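Local coordinates for extracellular solute-binding protein, family 1 (Bifidobacterium longum subsp. infantis ATCC 15697, PDB 3OMB), which probably captures a solute, likely a carbohydrate, outside the cell and hands it to an ABC importer, and also binds a magnesium ion, at residues 466-471 with 478-483. Residues are numbered along the deposited sequence; the frame is centred on the assembly and turned at random.
Sequences VNMDNM and KLNTNN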
ATOM      1  N   VAL A 466       4.431   8.561 -10.236  1.00 21.29           N
ATOM      2  CA  VAL A 466       3.668   9.781 -10.465  1.00 21.95           C
ATOM      3  C   VAL A 466       2.796   9.996  -9.230  1.00 22.02           C
ATOM      4  O   VAL A 466       1.723   9.386  -9.091  1.00 21.54           O
ATOM      5  CB  VAL A 466       2.764   9.690 -11.717  1.00 22.02           C
ATOM      6  CG1 VAL A 466       2.042  10.996 -11.938  1.00 22.08           C
ATOM      7  CG2 VAL A 466       3.567   9.278 -12.957  1.00 21.79           C
ATOM      8  N   ASN A 467       3.269  10.848  -8.329  1.00 21.59           N
ATOM      9  CA  ASN A 467       2.605  11.045  -7.048  1.00 21.77           C
ATOM     10  C   ASN A 467       2.847  12.472  -6.534  1.00 22.45           C
ATOM     11  O   ASN A 467       3.646  13.225  -7.101  1.00 21.36           O
ATOM     12  CB  ASN A 467       3.074   9.984  -6.037  1.00 21.12           C
ATOM     13  CG  ASN A 467       4.546  10.072  -5.775  1.00 21.42           C
ATOM     14  OD1 ASN A 467       5.005  11.044  -5.209  1.00 22.93           O
ATOM     15  ND2 ASN A 467       5.305   9.087  -6.230  1.00 21.63           N
HETATM   16  N   MSE A 468       2.147  12.855  -5.477  1.00 23.86           N
HETATM   17  CA  MSE A 468       2.095  14.267  -5.120  1.00 27.07           C
HETATM   18  C   MSE A 468       3.426  14.719  -4.569  1.00 28.13           C
HETATM   19  O   MSE A 468       3.790  15.907  -4.629  1.00 29.30           O
HETATM   20  CB  MSE A 468       0.961  14.519  -4.148  1.00 27.89           C
HETATM   21  CG  MSE A 468      -0.386  14.256  -4.806  1.00 31.27           C
HETATM   22 SE   MSE A 468      -1.852  14.903  -3.721  0.75 40.94          SE
HETATM   23  CE  MSE A 468      -1.020  16.555  -3.149  1.00 39.13           C
ATOM     24  N   ASP A 469       4.178  13.732  -4.112  1.00 28.91           N
ATOM     25  CA  ASP A 469       5.489  13.927  -3.545  1.00 30.63           C
ATOM     26  C   ASP A 469       6.571  14.191  -4.609  1.00 30.08           C
ATOM     27  O   ASP A 469       7.644  14.705  -4.286  1.00 30.64           O
ATOM     28  CB  ASP A 469       5.821  12.676  -2.741  1.00 31.69           C
ATOM     29  CG  ASP A 469       6.906  12.897  -1.760  1.00 35.79           C
ATOM     30  OD1 ASP A 469       7.771  11.994  -1.673  1.00 40.52           O
ATOM     31  OD2 ASP A 469       6.900  13.958  -1.077  1.00 39.23           O
ATOM     32  N   ASN A 470       6.265  13.858  -5.864  1.00 29.14           N
ATOM     33  CA  ASN A 470       7.143  14.097  -7.018  1.00 28.80           C
ATOM     34  C   ASN A 470       6.719  15.265  -7.946  1.00 28.53           C
ATOM     35  O   ASN A 470       7.067  15.285  -9.136  1.00 27.88           O
ATOM     36  CB  ASN A 470       7.243  12.811  -7.851  1.00 28.63           C
ATOM     37  CG  ASN A 470       8.696  12.359  -8.058  1.00 29.26           C
ATOM     38  OD1 ASN A 470       9.637  13.049  -7.655  1.00 29.18           O
ATOM     39  ND2 ASN A 470       8.877  11.199  -8.694  1.00 28.07           N
HETATM   40  N   MSE A 471       5.957  16.205  -7.398  1.00 28.42           N
HETATM   41  CA  MSE A 471       5.431  17.376  -8.115  1.00 29.31           C
HETATM   42  C   MSE A 471       6.027  18.654  -7.545  1.00 30.41           C
HETATM   43  O   MSE A 471       6.571  18.624  -6.446  1.00 31.37           O
HETATM   44  CB  MSE A 471       3.943  17.500  -7.847  1.00 28.83           C
HETATM   45  CG  MSE A 471       3.111  16.491  -8.480  1.00 29.11           C
HETATM   46 SE   MSE A 471       1.260  16.810  -8.042  0.75 29.08          SE
HETATM   47  CE  MSE A 471       0.689  15.261  -9.047  1.00 28.72           C
ATOM     48  N   LYS A 478      -2.459  22.802  -4.852  1.00 25.27           N
ATOM     49  CA  LYS A 478      -3.733  22.767  -5.581  1.00 25.13           C
ATOM     50  C   LYS A 478      -4.472  21.449  -5.402  1.00 23.65           C
ATOM     51  O   LYS A 478      -5.681  21.435  -5.175  1.00 23.56           O
ATOM     52  CB  LYS A 478      -3.520  22.990  -7.077  1.00 24.86           C
ATOM     53  CG  LYS A 478      -3.638  24.426  -7.483  1.00 28.03           C
ATOM     54  CD  LYS A 478      -3.567  24.510  -8.996  1.00 31.51           C
ATOM     55  CE  LYS A 478      -2.304  25.203  -9.459  1.00 33.29           C
ATOM     56  NZ  LYS A 478      -2.623  26.568 -10.012  1.00 33.39           N
ATOM     57  N   LEU A 479      -3.743  20.349  -5.526  1.00 22.21           N
ATOM     58  CA  LEU A 479      -4.371  19.051  -5.453  1.00 21.92           C
ATOM     59  C   LEU A 479      -4.946  18.785  -4.067  1.00 22.65           C
ATOM     60  O   LEU A 479      -6.067  18.256  -3.965  1.00 22.54           O
ATOM     61  CB  LEU A 479      -3.414  17.944  -5.884  1.00 21.09           C
ATOM     62  CG  LEU A 479      -3.000  17.897  -7.361  1.00 19.71           C
ATOM     63  CD1 LEU A 479      -2.008  16.781  -7.521  1.00 19.80           C
ATOM     64  CD2 LEU A 479      -4.191  17.685  -8.290  1.00 15.61           C
ATOM     65  N   ASN A 480      -4.199  19.155  -3.024  1.00 23.17           N
ATOM     66  CA  ASN A 480      -4.691  19.068  -1.625  1.00 25.25           C
ATOM     67  C   ASN A 480      -5.898  19.946  -1.325  1.00 25.16           C
ATOM     68  O   ASN A 480      -6.842  19.517  -0.657  1.00 25.48           O
ATOM     69  CB  ASN A 480      -3.580  19.410  -0.626  1.00 26.55           C
ATOM     70  CG  ASN A 480      -2.588  18.292  -0.477  1.00 29.98           C
ATOM     71  OD1 ASN A 480      -2.938  17.124  -0.648  1.00 33.12           O
ATOM     72  ND2 ASN A 480      -1.334  18.636  -0.180  1.00 33.13           N
ATOM     73  N   THR A 481      -5.852  21.182  -1.804  1.00 25.25           N
ATOM     74  CA  THR A 481      -6.966  22.106  -1.643  1.00 25.53           C
ATOM     75  C   THR A 481      -8.201  21.497  -2.329  1.00 25.06           C
ATOM     76  O   THR A 481      -9.277  21.453  -1.738  1.00 25.36           O
ATOM     77  CB  THR A 481      -6.635  23.483  -2.286  1.00 26.05           C
ATOM     78  OG1 THR A 481      -5.515  24.082  -1.603  1.00 28.41           O
ATOM     79  CG2 THR A 481      -7.845  24.421  -2.247  1.00 25.56           C
ATOM     80  N   ASN A 482      -8.039  21.028  -3.563  1.00 24.32           N
ATOM     81  CA  ASN A 482      -9.161  20.466  -4.319  1.00 24.94           C
ATOM     82  C   ASN A 482      -9.686  19.190  -3.677  1.00 25.36           C
ATOM     83  O   ASN A 482     -10.899  18.928  -3.662  1.00 25.29           O
ATOM     84  CB  ASN A 482      -8.763  20.159  -5.762  1.00 24.45           C
ATOM     85  CG  ASN A 482      -8.617  21.404  -6.611  1.00 24.41           C
ATOM     86  OD1 ASN A 482      -8.789  22.531  -6.143  1.00 24.51           O
ATOM     87  ND2 ASN A 482      -8.277  21.203  -7.870  1.00 22.84           N
ATOM     88  N   ASN A 483      -8.764  18.404  -3.140  1.00 26.01           N
ATOM     89  CA  ASN A 483      -9.113  17.166  -2.469  1.00 27.02           C
ATOM     90  C   ASN A 483      -9.998  17.378  -1.257  1.00 28.30           C
ATOM     91  O   ASN A 483     -10.836  16.521  -0.953  1.00 28.42           O
ATOM     92  CB  ASN A 483      -7.861  16.412  -2.051  1.00 26.92           C
ATOM     93  CG  ASN A 483      -7.394  15.437  -3.112  1.00 28.51           C
ATOM     94  OD1 ASN A 483      -8.043  15.277  -4.144  1.00 30.88           O
ATOM     95  ND2 ASN A 483      -6.255  14.776  -2.864  1.00 29.09           N
TER
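Two selenomethionines, Met468 and Met471, pack onto Leu479 and Asn480 in a small, mostly apolar contact between a loop and the middle of the helix that follows it, 473-486. No hydrogen bond joins the two segments, so shape and apolar surface carry the contact. Leu479 is the hub, using two different parts of itself. Its CD1 presses against SE of Met471 at 3.3 Å. Leu479 CD1 also lies 3.5 Å from Met471 CE, closer than usual for two carbons. The two side chains meet nearly at a right angle, Met471 being fully extended beyond CG (chi3 -179°). Met468 instead takes the root of the leucine, its CE lying 3.9 Å from Leu479 CB. A bend at its last torsion (chi3 40°) turns that methyl group toward Asn480, whose OD1 stands 3.2 Å from Met468 CE, a close approach of a carbonyl oxygen to a methyl, on the exposed side of the helix.

In this two-lobed fold of extracellular solute-binding proteins, the loop leads from helix 436-452 into helix 473-486, and helix 519-534 adds side chains to the contact: its Trp526 touches both selenomethionines, and Trp529 adds to the packing on Met471. Within the loop, Asn470 N bonds to Asn467 O at 3.0 Å, closing the tight 3-10 turn that carries Met468, while a weak bond runs from Asp469 N to Asn467 OD1. The carbonyl of Asn470 is hydrogen-bonded to Tyr533 OH, a polar tie to the same helix, 519-534.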